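Amino Transferase (Eubacterium rectale, PDB 3ELE) probably catalyses the transfer of amino groups between amino acids and keto acids, as a dimeric, pyridoxal-5'-phosphate-dependent class I and II aminotransferase. Local coordinates at residues F22-K27 against K351-D356; G71-Q76 against L291-I296; A108-S113 against L283-A288; K339-E342 against A347-E350. All coordinates share one frame; numbering follows the deposited sequence.

Interaction 1 of 4, residues F22-K27 against K351-D356. With EDO (1,2-ethanediol), chain G.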
loop_
_atom_site.group_PDB
_atom_site.type_symbol
_atom_site.label_atom_id
_atom_site.label_comp_id
_atom_site.label_asym_id
_atom_site.label_seq_id
_atom_site.Cartn_x
_atom_site.Cartn_y
_atom_site.Cartn_z
ATOM N N PHE A 22 3.965 -4.684 -24.992
ATOM C CA PHE A 22 2.616 -4.078 -25.041
ATOM C C PHE A 22 2.593 -2.724 -25.779
ATOM O O PHE A 22 1.728 -2.503 -26.640
ATOM C CB PHE A 22 1.992 -3.930 -23.645
ATOM C CG PHE A 22 0.676 -3.201 -23.660
ATOM C CD1 PHE A 22 -0.475 -3.843 -24.119
ATOM C CD2 PHE A 22 0.595 -1.850 -23.281
ATOM C CE1 PHE A 22 -1.717 -3.164 -24.172
ATOM C CE2 PHE A 22 -0.636 -1.157 -23.326
ATOM C CZ PHE A 22 -1.796 -1.819 -23.778
ATOM N N GLU A 23 3.523 -1.832 -25.424
ATOM C CA GLU A 23 3.657 -0.511 -26.078
ATOM C C GLU A 23 4.096 -0.644 -27.537
ATOM O O GLU A 23 3.642 0.130 -28.386
ATOM C CB GLU A 23 4.632 0.400 -25.316
ATOM C CG GLU A 23 4.194 0.741 -23.880
ATOM C CD GLU A 23 2.905 1.555 -23.805
ATOM O OE1 GLU A 23 2.757 2.533 -24.592
ATOM O OE2 GLU A 23 2.046 1.222 -22.949
ATOM N N TYR A 24 4.982 -1.607 -27.827
ATOM C CA TYR A 24 5.355 -1.934 -29.219
ATOM C C TYR A 24 4.116 -2.273 -30.075
ATOM O O TYR A 24 4.025 -1.838 -31.230
ATOM C CB TYR A 24 6.385 -3.077 -29.263
ATOM C CG TYR A 24 6.706 -3.597 -30.645
ATOM C CD1 TYR A 24 7.602 -2.921 -31.468
ATOM C CD2 TYR A 24 6.121 -4.782 -31.127
ATOM C CE1 TYR A 24 7.910 -3.393 -32.750
ATOM C CE2 TYR A 24 6.416 -5.267 -32.412
ATOM C CZ TYR A 24 7.313 -4.568 -33.220
ATOM O OH TYR A 24 7.632 -5.017 -34.474
ATOM N N GLY A 25 3.172 -3.034 -29.510
ATOM C CA GLY A 25 1.917 -3.380 -30.208
ATOM C C GLY A 25 1.039 -2.179 -30.561
ATOM O O GLY A 25 0.403 -2.167 -31.621
ATOM N N LYS A 26 0.993 -1.185 -29.669
ATOM C CA LYS A 26 0.257 0.066 -29.919
ATOM C C LYS A 26 0.885 0.847 -31.070
ATOM O O LYS A 26 0.156 1.403 -31.898
ATOM C CB LYS A 26 0.165 0.945 -28.671
ATOM C CG LYS A 26 -0.638 0.317 -27.538
ATOM C CD LYS A 26 -1.116 1.353 -26.514
ATOM C CE LYS A 26 0.040 2.035 -25.803
ATOM N NZ LYS A 26 -0.358 3.009 -24.726
ATOM N N LYS A 27 2.224 0.869 -31.116
ATOM C CA LYS A 27 2.988 1.503 -32.212
ATOM C C LYS A 27 2.741 0.765 -33.525
ATOM O O LYS A 27 2.597 1.391 -34.570
ATOM C CB LYS A 27 4.497 1.581 -31.888
ATOM C CG LYS A 27 4.816 2.539 -30.736
ATOM C CD LYS A 27 6.322 2.659 -30.382
ATOM C CE LYS A 27 6.869 1.387 -29.744
ATOM N NZ LYS A 27 8.231 1.522 -29.138
ATOM N N LYS A 351 10.697 -14.210 -34.216
ATOM C CA LYS A 351 10.039 -14.729 -35.428
ATOM C C LYS A 351 8.509 -14.515 -35.385
ATOM O O LYS A 351 7.899 -14.180 -36.400
ATOM C CB LYS A 351 10.375 -16.206 -35.660
ATOM C CG LYS A 351 11.839 -16.491 -36.025
ATOM C CD LYS A 351 12.189 -15.931 -37.379
ATOM C CE LYS A 351 13.578 -16.329 -37.853
ATOM N NZ LYS A 351 13.821 -15.722 -39.211
ATOM N N ALA A 352 7.911 -14.701 -34.206
ATOM C CA ALA A 352 6.487 -14.419 -33.982
ATOM C C ALA A 352 6.236 -12.943 -34.266
ATOM O O ALA A 352 5.317 -12.607 -35.002
ATOM C CB ALA A 352 6.093 -14.752 -32.542
ATOM N N LYS A 353 7.115 -12.090 -33.717
ATOM C CA LYS A 353 7.064 -10.617 -33.896
ATOM C C LYS A 353 7.031 -10.199 -35.383
ATOM O O LYS A 353 6.375 -9.216 -35.717
ATOM C CB LYS A 353 8.240 -9.926 -33.174
ATOM C CG LYS A 353 7.860 -8.785 -32.284
ATOM C CD LYS A 353 9.101 -8.228 -31.618
ATOM C CE LYS A 353 8.788 -7.405 -30.401
ATOM N NZ LYS A 353 10.045 -6.867 -29.789
ATOM N N GLU A 354 7.692 -10.963 -36.269
ATOM C CA GLU A 354 7.664 -10.701 -37.729
ATOM C C GLU A 354 6.254 -10.738 -38.350
ATOM O O GLU A 354 6.062 -10.188 -39.446
ATOM C CB GLU A 354 8.537 -11.696 -38.527
ATOM C CG GLU A 354 10.033 -11.730 -38.202
ATOM C CD GLU A 354 10.838 -12.706 -39.092
ATOM O OE1 GLU A 354 10.255 -13.617 -39.722
ATOM O OE2 GLU A 354 12.079 -12.562 -39.159
ATOM N N GLU A 355 5.310 -11.434 -37.705
ATOM C CA GLU A 355 3.908 -11.533 -38.159
ATOM C C GLU A 355 2.944 -10.859 -37.178
ATOM O O GLU A 355 1.741 -11.158 -37.175
ATOM C CB GLU A 355 3.511 -13.013 -38.352
ATOM C CG GLU A 355 4.487 -13.848 -39.197
ATOM C CD GLU A 355 4.783 -13.237 -40.558
ATOM O OE1 GLU A 355 3.855 -12.662 -41.168
ATOM O OE2 GLU A 355 5.943 -13.341 -41.019
ATOM N N ASP A 356 3.481 -9.942 -36.365
ATOM C CA ASP A 356 2.736 -9.168 -35.369
ATOM C C ASP A 356 2.009 -9.976 -34.285
ATOM O O ASP A 356 0.971 -9.543 -33.766
ATOM C CB ASP A 356 1.820 -8.143 -36.069
ATOM C CG ASP A 356 2.601 -7.040 -36.748
ATOM O OD1 ASP A 356 3.311 -6.307 -36.020
ATOM O OD2 ASP A 356 2.463 -6.876 -37.984
HETATM C C1 EDO G . 6.826 -7.091 -39.197
HETATM O O1 EDO G . 7.288 -7.776 -40.365
HETATM C C2 EDO G . 7.515 -5.743 -39.098
HETATM O O2 EDO G . 7.619 -5.370 -37.723
HETATM O O HOH W 1 5.804 -6.828 -35.259
#
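Tyr-24 OH on the one side and Lys-353 O and Asp-356 OD1 on the other close on a single water molecule. The water accepts from Tyr-24 OH at 2.7 Å and donates to Lys-353 O and to Asp-356 OD1, the latter also at 2.7 Å. A 1,2-ethanediol, probably from the crystallisation liquor, lies beside it, adding a weak bond to the water through O2 and a firmer one from its O1 to Glu-354 O at 2.9 Å. Tyrosine suits this place because its ring can be packed while its hydroxyl still reaches the water. With CG anti to the backbone N (chi1 173°), the ring extends from helix 17-32 toward the end of helix 345-353. That end is a Schellman motif: Asp-356, at positive phi, is the C-prime residue, and Asp-356 N returns to Lys-353 O at 3.1 Å. The same carbonyl oxygen thus takes both a helix-ending amide and the water. Arg-28, one turn beyond Tyr-24, forms a salt bridge with Asp-356 OD1, a second partner for that carboxylate oxygen. Over one face of the Tyr-24 ring runs the Lys-353 chain, extended beyond CG. Its CE rests 3.8 Å from Tyr-24 CE2, displaced toward the rim, and Lys-353 NZ stands 4.6 Å from the ring centroid, only 8° off the normal, a cation-pi contact that the long, flexible lysine chain can reach from the neighbouring helix.

Interaction 2 of 4, residues G71-Q76 against L291-I296. With PLP (pyridoxal-5'-phosphate), chain H.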
loop_
_atom_site.group_PDB
_atom_site.type_symbol
_atom_site.label_atom_id
_atom_site.label_comp_id
_atom_site.label_asym_id
_atom_site.label_seq_id
_atom_site.Cartn_x
_atom_site.Cartn_y
_atom_site.Cartn_z
ATOM N N GLY A 71 -13.811 6.826 6.329
ATOM C CA GLY A 71 -12.873 6.884 7.444
ATOM C C GLY A 71 -11.908 5.729 7.504
ATOM O O GLY A 71 -12.098 4.726 6.822
ATOM N N TYR A 72 -10.873 5.864 8.327
ATOM C CA TYR A 72 -9.937 4.760 8.562
ATOM C C TYR A 72 -10.703 3.585 9.187
ATOM O O TYR A 72 -11.580 3.793 10.030
ATOM C CB TYR A 72 -8.838 5.098 9.591
ATOM C CG TYR A 72 -7.880 6.210 9.256
ATOM C CD1 TYR A 72 -6.964 6.067 8.220
ATOM C CD2 TYR A 72 -7.839 7.387 10.019
ATOM C CE1 TYR A 72 -6.045 7.085 7.905
ATOM C CE2 TYR A 72 -6.913 8.425 9.715
ATOM C CZ TYR A 72 -6.014 8.247 8.648
ATOM O OH TYR A 72 -5.094 9.216 8.319
ATOM N N THR A 73 -10.393 2.376 8.734
ATOM C CA THR A 73 -10.862 1.159 9.378
ATOM C C THR A 73 -9.688 0.853 10.353
ATOM O O THR A 73 -8.687 1.570 10.374
ATOM C CB THR A 73 -11.043 0.002 8.358
ATOM O OG1 THR A 73 -9.789 -0.335 7.750
ATOM C CG2 THR A 73 -12.039 0.385 7.248
ATOM N N SER A 74 -9.801 -0.206 11.148
ATOM C CA SER A 74 -8.650 -0.681 11.939
ATOM C C SER A 74 -7.548 -1.124 10.943
ATOM O O SER A 74 -7.820 -1.313 9.725
ATOM C CB SER A 74 -9.060 -1.869 12.807
ATOM O OG SER A 74 -9.507 -2.940 11.975
ATOM N N ALA A 75 -6.326 -1.297 11.442
ATOM C CA ALA A 75 -5.188 -1.743 10.611
ATOM C C ALA A 75 -5.481 -3.030 9.817
ATOM O O ALA A 75 -5.191 -3.108 8.613
ATOM C CB ALA A 75 -3.946 -1.948 11.473
ATOM N N GLN A 76 -6.073 -4.004 10.509
ATOM C CA GLN A 76 -6.413 -5.301 9.945
ATOM C C GLN A 76 -7.673 -5.332 9.100
ATOM O O GLN A 76 -7.893 -6.321 8.431
ATOM C CB GLN A 76 -6.476 -6.408 11.025
ATOM C CG GLN A 76 -7.606 -6.342 12.093
ATOM C CD GLN A 76 -7.251 -5.527 13.333
ATOM O OE1 GLN A 76 -6.617 -4.476 13.250
ATOM N NE2 GLN A 76 -7.690 -6.000 14.481
ATOM N N LEU A 291 -13.979 1.991 1.220
ATOM C CA LEU A 291 -15.123 1.824 0.288
ATOM C C LEU A 291 -15.192 0.373 -0.199
ATOM O O LEU A 291 -16.271 -0.240 -0.191
ATOM C CB LEU A 291 -15.022 2.797 -0.909
ATOM C CG LEU A 291 -15.974 2.610 -2.096
ATOM C CD1 LEU A 291 -17.378 2.731 -1.594
ATOM C CD2 LEU A 291 -15.696 3.615 -3.207
ATOM N N PHE A 292 -14.023 -0.167 -0.570
ATOM C CA PHE A 292 -13.906 -1.548 -1.081
ATOM C C PHE A 292 -14.064 -2.608 0.008
ATOM O O PHE A 292 -14.656 -3.643 -0.261
ATOM C CB PHE A 292 -12.661 -1.722 -1.956
ATOM C CG PHE A 292 -12.646 -0.781 -3.135
ATOM C CD1 PHE A 292 -13.620 -0.875 -4.128
ATOM C CD2 PHE A 292 -11.708 0.226 -3.245
ATOM C CE1 PHE A 292 -13.632 0.028 -5.200
ATOM C CE2 PHE A 292 -11.713 1.122 -4.321
ATOM C CZ PHE A 292 -12.668 1.028 -5.278
ATOM N N GLN A 293 -13.585 -2.350 1.227
ATOM C CA GLN A 293 -13.843 -3.267 2.355
ATOM C C GLN A 293 -15.337 -3.439 2.601
ATOM O O GLN A 293 -15.810 -4.562 2.742
ATOM C CB GLN A 293 -13.210 -2.791 3.663
ATOM C CG GLN A 293 -11.686 -2.807 3.698
ATOM C CD GLN A 293 -11.150 -2.646 5.112
ATOM O OE1 GLN A 293 -11.587 -3.351 6.018
ATOM N NE2 GLN A 293 -10.183 -1.737 5.303
ATOM N N LYS A 294 -16.066 -2.317 2.632
ATOM C CA LYS A 294 -17.510 -2.323 2.867
ATOM C C LYS A 294 -18.265 -2.976 1.702
ATOM O O LYS A 294 -19.224 -3.712 1.928
ATOM C CB LYS A 294 -18.026 -0.919 3.234
ATOM C CG LYS A 294 -17.330 -0.379 4.519
ATOM C CD LYS A 294 -17.888 0.932 5.003
ATOM C CE LYS A 294 -16.884 1.747 5.815
ATOM N NZ LYS A 294 -16.118 1.005 6.861
HETATM N N MSE A 295 -17.789 -2.741 0.476
HETATM C CA MSE A 295 -18.382 -3.337 -0.737
HETATM C C MSE A 295 -18.229 -4.870 -0.768
HETATM O O MSE A 295 -19.162 -5.579 -1.169
HETATM C CB MSE A 295 -17.780 -2.680 -2.003
HETATM C CG MSE A 295 -18.168 -3.286 -3.362
HETATM SE SE MSE A 295 -17.144 -4.856 -3.916
HETATM C CE MSE A 295 -15.391 -4.101 -4.011
ATOM N N ILE A 296 -17.051 -5.369 -0.376
ATOM C CA ILE A 296 -16.738 -6.823 -0.362
ATOM C C ILE A 296 -17.706 -7.657 0.513
ATOM O O ILE A 296 -17.955 -8.832 0.204
ATOM C CB ILE A 296 -15.197 -7.103 -0.028
ATOM C CG1 ILE A 296 -14.353 -7.217 -1.311
ATOM C CG2 ILE A 296 -14.961 -8.388 0.736
ATOM C CD1 ILE A 296 -13.855 -5.951 -1.809
HETATM N N1 PLP H . 1.460 12.965 8.588
HETATM C C2 PLP H . 0.860 13.482 9.739
HETATM C C2A PLP H . 1.531 14.599 10.453
HETATM C C3 PLP H . -0.365 12.962 10.185
HETATM O O3 PLP H . -0.967 13.489 11.294
HETATM C C4 PLP H . -0.974 11.901 9.472
HETATM C C4A PLP H . -2.252 11.307 10.024
HETATM O O4A PLP H . -2.227 10.209 10.589
HETATM C C5 PLP H . -0.336 11.397 8.299
HETATM C C6 PLP H . 0.896 11.930 7.868
HETATM C C5A PLP H . -0.896 10.250 7.494
HETATM O O4P PLP H . -1.895 10.603 6.567
HETATM P P PLP H . -2.423 9.425 5.577
HETATM O O1P PLP H . -2.859 10.007 4.258
HETATM O O2P PLP H . -3.585 8.764 6.252
HETATM O O3P PLP H . -1.349 8.399 5.364
HETATM O O HOH W 2 -14.357 3.386 7.952
#
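Thr-73 and Gln-293 approach from opposite directions, the amide nitrogen of Gln-293 reaching the Thr-73 hydroxyl, with Lys-294 at their flank, where the loop between helices 66-70 and 79-93 is held against helix 290-296. In this class I and II aminotransferase dimer the loop also serves the active site of the second subunit: Tyr-72, next to Thr-73, donates from OH to O2P of the cofactor, which is also hydrogen-bonded to Ser-245 and Tyr-220 of that subunit. Thr-73 OG1 sits between its own backbone N and carbonyl carbon (chi1 62°), which turns the hydroxyl to the amide of Gln-293 and leaves the methyl CG2 beside it. Gln-293 NE2 donates to Thr-73 OG1 over 2.8 Å; the bond is bent, 141° at the hydrogen, and the oxygen lies 24° out of the amide plane. Thr-73 OG1 in turn donates to Ser-74 O at 3.0 Å. Glutamine suits the buried helix position because both ends of its amide find partners: NE2 also donates to Ala-288 O, and OE1 accepts from Asp-78 N. Lys-294 bends at its last torsion and brings its ammonium to a salt bridge with Asp-78, further along the same loop. A water accepts from Lys-294 NZ and can donate to Gly-71 O, 2.9 Å away. The Thr-73 methyl CG2 lies 4.1 Å from Lys-294 NZ.

Interaction 3 of 4, residues A108-S113 against L283-A288. With PLP (pyridoxal-5'-phosphate), chain E.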
loop_
_atom_site.group_PDB
_atom_site.type_symbol
_atom_site.label_atom_id
_atom_site.label_comp_id
_atom_site.label_asym_id
_atom_site.label_seq_id
_atom_site.Cartn_x
_atom_site.Cartn_y
_atom_site.Cartn_z
ATOM N N ALA A 108 -2.875 -8.458 -3.742
ATOM C CA ALA A 108 -1.987 -9.593 -3.583
ATOM C C ALA A 108 -0.517 -9.212 -3.448
ATOM O O ALA A 108 0.189 -9.881 -2.731
ATOM C CB ALA A 108 -2.167 -10.583 -4.733
ATOM N N ALA A 109 -0.058 -8.163 -4.141
ATOM C CA ALA A 109 1.342 -7.689 -3.997
ATOM C C ALA A 109 1.618 -7.239 -2.572
ATOM O O ALA A 109 2.716 -7.423 -2.074
ATOM C CB ALA A 109 1.649 -6.554 -4.956
ATOM N N ALA A 110 0.622 -6.617 -1.937
ATOM C CA ALA A 110 0.728 -6.195 -0.545
ATOM C C ALA A 110 0.707 -7.429 0.385
ATOM O O ALA A 110 1.477 -7.492 1.322
ATOM C CB ALA A 110 -0.378 -5.217 -0.191
ATOM N N SER A 111 -0.139 -8.414 0.083
ATOM C CA SER A 111 -0.255 -9.644 0.882
ATOM C C SER A 111 1.062 -10.418 0.877
ATOM O O SER A 111 1.558 -10.814 1.928
ATOM C CB SER A 111 -1.403 -10.541 0.364
ATOM O OG SER A 111 -2.680 -9.930 0.507
ATOM N N LEU A 112 1.633 -10.598 -0.309
ATOM C CA LEU A 112 2.938 -11.301 -0.469
ATOM C C LEU A 112 4.056 -10.561 0.247
ATOM O O LEU A 112 4.807 -11.181 1.014
ATOM C CB LEU A 112 3.275 -11.475 -1.954
ATOM C CG LEU A 112 2.344 -12.433 -2.716
ATOM C CD1 LEU A 112 2.511 -12.280 -4.221
ATOM C CD2 LEU A 112 2.561 -13.879 -2.278
ATOM N N SER A 113 4.117 -9.232 0.050
ATOM C CA SER A 113 5.132 -8.379 0.691
ATOM C C SER A 113 5.092 -8.534 2.215
ATOM O O SER A 113 6.141 -8.786 2.842
ATOM C CB SER A 113 4.962 -6.910 0.276
ATOM O OG SER A 113 5.187 -6.747 -1.120
ATOM N N LEU A 283 5.570 -1.414 6.066
ATOM C CA LEU A 283 5.483 -1.184 4.613
ATOM C C LEU A 283 4.702 0.072 4.255
ATOM O O LEU A 283 4.529 0.349 3.079
ATOM C CB LEU A 283 4.871 -2.416 3.926
ATOM C CG LEU A 283 5.763 -3.672 3.920
ATOM C CD1 LEU A 283 4.931 -4.926 3.702
ATOM C CD2 LEU A 283 6.838 -3.568 2.849
ATOM N N GLY A 284 4.237 0.819 5.255
ATOM C CA GLY A 284 3.491 2.052 5.067
ATOM C C GLY A 284 2.001 1.873 4.862
ATOM O O GLY A 284 1.359 2.803 4.392
ATOM N N TYR A 285 1.454 0.702 5.210
ATOM C CA TYR A 285 0.023 0.422 5.019
ATOM C C TYR A 285 -0.709 0.855 6.275
ATOM O O TYR A 285 -0.234 0.580 7.374
ATOM C CB TYR A 285 -0.275 -1.066 4.755
ATOM C CG TYR A 285 0.535 -1.770 3.693
ATOM C CD1 TYR A 285 0.983 -1.112 2.552
ATOM C CD2 TYR A 285 0.778 -3.146 3.776
ATOM C CE1 TYR A 285 1.703 -1.804 1.543
ATOM C CE2 TYR A 285 1.497 -3.829 2.760
ATOM C CZ TYR A 285 1.953 -3.123 1.648
ATOM O OH TYR A 285 2.649 -3.694 0.606
ATOM N N VAL A 286 -1.835 1.554 6.113
ATOM C CA VAL A 286 -2.649 2.008 7.262
ATOM C C VAL A 286 -3.929 1.164 7.323
ATOM O O VAL A 286 -4.312 0.689 8.398
ATOM C CB VAL A 286 -2.904 3.506 7.212
ATOM C CG1 VAL A 286 -3.827 3.956 8.344
ATOM C CG2 VAL A 286 -1.579 4.239 7.263
ATOM N N CYS A 287 -4.584 1.000 6.178
ATOM C CA CYS A 287 -5.711 0.081 6.036
ATOM C C CYS A 287 -6.062 -0.091 4.559
ATOM O O CYS A 287 -5.705 0.767 3.751
ATOM C CB CYS A 287 -6.954 0.585 6.781
ATOM S SG CYS A 287 -7.720 2.117 6.179
ATOM N N ALA A 288 -6.774 -1.176 4.225
ATOM C CA ALA A 288 -7.269 -1.397 2.865
ATOM C C ALA A 288 -8.312 -0.333 2.580
ATOM O O ALA A 288 -8.920 0.177 3.535
ATOM C CB ALA A 288 -7.880 -2.785 2.715
HETATM N N1 PLP E . 0.215 -13.226 -8.149
HETATM C C2 PLP E . 0.166 -13.643 -9.481
HETATM C C2A PLP E . 0.592 -15.034 -9.825
HETATM C C3 PLP E . -0.309 -12.772 -10.483
HETATM O O3 PLP E . -0.377 -13.182 -11.793
HETATM C C4 PLP E . -0.701 -11.454 -10.154
HETATM C C4A PLP E . -0.761 -10.469 -11.307
HETATM O O4A PLP E . 0.258 -9.874 -11.663
HETATM C C5 PLP E . -0.643 -11.052 -8.784
HETATM C C6 PLP E . -0.178 -11.947 -7.789
HETATM C C5A PLP E . -1.007 -9.656 -8.322
HETATM O O4P PLP E . -2.343 -9.519 -7.951
HETATM P P PLP E . -2.793 -8.110 -7.311
HETATM O O1P PLP E . -3.859 -8.340 -6.278
HETATM O O2P PLP E . -3.414 -7.263 -8.383
HETATM O O3P PLP E . -1.646 -7.379 -6.694
#
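Tyr-285 drives its hydroxyl end against Ala-110, and here the packing is close: Tyr-285 OH is 3.4 Å from Ala-110 CA, and Tyr-285 CZ is 3.6 Å from Ala-110 CB. Alanine, with its single methyl, lets the ring come this near to the helix backbone. The neighbouring half is looser. Leu-283 CD1 approaches Ser-113 CB at 4.0 Å, and Tyr-285 OH keeps the same distance from that carbon. The touching residues are all buried, Gly-284 of the second subunit packing on Ser-113 and Tyr-285, whereas Val-286, further along the loop, is partly exposed. Tyr-285 OH also makes a weak hydrogen bond to Leu-283 O of that subunit, a polar partner at the dimer interface. The segment 108-113 is the first part of helix 108-119, whose N-terminal end receives the cofactor phosphate, as in fold type I aminotransferases. Ala-108 N donates to O1P of pyridoxal-5'-phosphate at 2.7 Å (163° at the hydrogen) and Ala-109 N to O3P at 3.1 Å, so the helix dipole would probably add to the attraction. On the loop side, Gly-284 takes positive phi in a Schellman motif that ends helix 269-282. Serine can sit buried at position 113 because its OG, beside the backbone N (chi1 -64°), donates to Ala-109 O at 2.7 Å, from the opposite face of that carbonyl to Ser-113 N.

Interaction 4 of 4, residues K339-E342 against A347-E350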
loop_
_atom_site.group_PDB
_atom_site.type_symbol
_atom_site.label_atom_id
_atom_site.label_comp_id
_atom_site.label_asym_id
_atom_site.label_seq_id
_atom_site.Cartn_x
_atom_site.Cartn_y
_atom_site.Cartn_z
ATOM N N LYS A 339 5.030 -24.653 -26.206
ATOM C CA LYS A 339 6.426 -24.933 -26.488
ATOM C C LYS A 339 6.889 -24.153 -27.734
ATOM O O LYS A 339 6.198 -24.150 -28.757
ATOM C CB LYS A 339 6.736 -26.439 -26.645
ATOM C CG LYS A 339 8.258 -26.589 -26.613
ATOM C CD LYS A 339 8.908 -27.889 -26.353
ATOM C CE LYS A 339 10.410 -27.581 -25.940
ATOM N NZ LYS A 339 11.075 -26.348 -26.617
ATOM N N ALA A 340 8.047 -23.491 -27.627
ATOM C CA ALA A 340 8.641 -22.760 -28.761
ATOM C C ALA A 340 9.072 -23.753 -29.855
ATOM O O ALA A 340 9.359 -24.921 -29.562
ATOM C CB ALA A 340 9.837 -21.936 -28.307
ATOM N N LEU A 341 9.114 -23.291 -31.101
ATOM C CA LEU A 341 9.497 -24.145 -32.237
ATOM C C LEU A 341 11.005 -24.396 -32.313
ATOM O O LEU A 341 11.446 -25.227 -33.098
ATOM C CB LEU A 341 8.924 -23.605 -33.541
ATOM C CG LEU A 341 7.394 -23.433 -33.509
ATOM C CD1 LEU A 341 6.911 -22.936 -34.836
ATOM C CD2 LEU A 341 6.658 -24.718 -33.133
ATOM N N GLU A 342 11.781 -23.656 -31.519
ATOM C CA GLU A 342 13.216 -23.897 -31.324
ATOM C C GLU A 342 13.506 -23.741 -29.833
ATOM O O GLU A 342 12.680 -23.186 -29.103
ATOM C CB GLU A 342 14.070 -22.956 -32.179
ATOM C CG GLU A 342 13.744 -21.476 -32.049
ATOM C CD GLU A 342 14.747 -20.605 -32.772
ATOM O OE1 GLU A 342 15.942 -20.671 -32.411
ATOM O OE2 GLU A 342 14.346 -19.834 -33.669
ATOM N N ALA A 347 14.518 -16.051 -29.633
ATOM C CA ALA A 347 14.634 -16.099 -31.088
ATOM C C ALA A 347 13.281 -16.464 -31.712
ATOM O O ALA A 347 12.890 -15.886 -32.734
ATOM C CB ALA A 347 15.711 -17.092 -31.510
ATOM N N PHE A 348 12.563 -17.403 -31.089
ATOM C CA PHE A 348 11.199 -17.755 -31.513
ATOM C C PHE A 348 10.208 -16.580 -31.362
ATOM O O PHE A 348 9.398 -16.359 -32.267
ATOM C CB PHE A 348 10.686 -18.996 -30.776
ATOM C CG PHE A 348 9.235 -19.315 -31.058
ATOM C CD1 PHE A 348 8.840 -19.716 -32.324
ATOM C CD2 PHE A 348 8.271 -19.220 -30.053
ATOM C CE1 PHE A 348 7.480 -20.001 -32.604
ATOM C CE2 PHE A 348 6.932 -19.521 -30.311
ATOM C CZ PHE A 348 6.537 -19.912 -31.591
ATOM N N CYS A 349 10.276 -15.846 -30.244
ATOM C CA CYS A 349 9.407 -14.669 -30.031
ATOM C C CYS A 349 9.677 -13.552 -31.032
ATOM O O CYS A 349 8.752 -12.802 -31.338
ATOM C CB CYS A 349 9.480 -14.135 -28.603
ATOM S SG CYS A 349 8.718 -15.259 -27.487
ATOM N N GLU A 350 10.928 -13.436 -31.506
ATOM C CA GLU A 350 11.299 -12.501 -32.575
ATOM C C GLU A 350 10.671 -12.910 -33.898
ATOM O O GLU A 350 10.185 -12.045 -34.616
ATOM C CB GLU A 350 12.829 -12.362 -32.755
ATOM C CG GLU A 350 13.547 -11.565 -31.652
ATOM C CD GLU A 350 13.162 -10.079 -31.602
ATOM O OE1 GLU A 350 12.578 -9.540 -32.576
ATOM O OE2 GLU A 350 13.457 -9.437 -30.576
#
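Phe-348 reaches from helix 345-353 to the loop that leaves strand 335-339, and it takes the largest share of the contact. The CB lies 3.9 Å from Ala-340 CB and, more loosely, near Glu-342 CG. A first torsion of 174° turns the ring away from the backbone N, off the helix and under the loop. CG sits close to Ala-340 CB and to Leu-341 N. At the next pair of atoms the two sides of the ring differ: Phe-348 CD2 presses on Ala-340 CB at 3.6 Å, whereas CD1 lies beneath Leu-341 N. Further out, CE1 meets the branch of Leu-341 at CG, also 3.6 Å away, while CE2 stays near Ala-340 CA. The tip, CZ, comes within 4.1 Å of Leu-341 CG. Ala-340 CA makes a CH-pi contact over the ring face, 25° off the normal, and Leu-341 N lies above that same face, so peptide backbone lies over the ring, offset toward its rim. A small residue at 340 permits this approach, and the Leu-341 branch crosses the ring obliquely near CE1. The ring also packs on Ile-392 of helix 379-396 and on Val-371 of strand 370-374, which places it between the helices and the antiparallel sheet of the C-terminal part of the chain. Beside it the Glu-342 carboxylate lies over Ala-347 CB, with OE1 at 3.7 Å, and its OE2 is hydrogen-bonded to Tyr-396 OH. The join rests on shape and dispersion, and the charged group that touches, the Glu-342 carboxylate, finds its polar partner on another helix.

From the N terminus, helix 17-32 opens interaction 1, the outermost loop, which closes only when the chain reaches 351-356 and ties that helix to the C-terminal part. Within it, 71-76 opens interaction 2, closed at 291-296, and interaction 3 (108-113 with 283-288) is nested inside that. Interaction 2 ties the loop 71-76 to helix 290-296, interaction 3 the cofactor-binding helix 108-119 to the loop 283-288. These two touch, Thr-73 lying beside Cys-287, and both face the second subunit. Interaction 4 follows in series, a short loop from strand 335-339 to helix 345-353, also inside interaction 1, whose second segment directly continues the same helix; its centre lies about 46 Å from that of interaction 2.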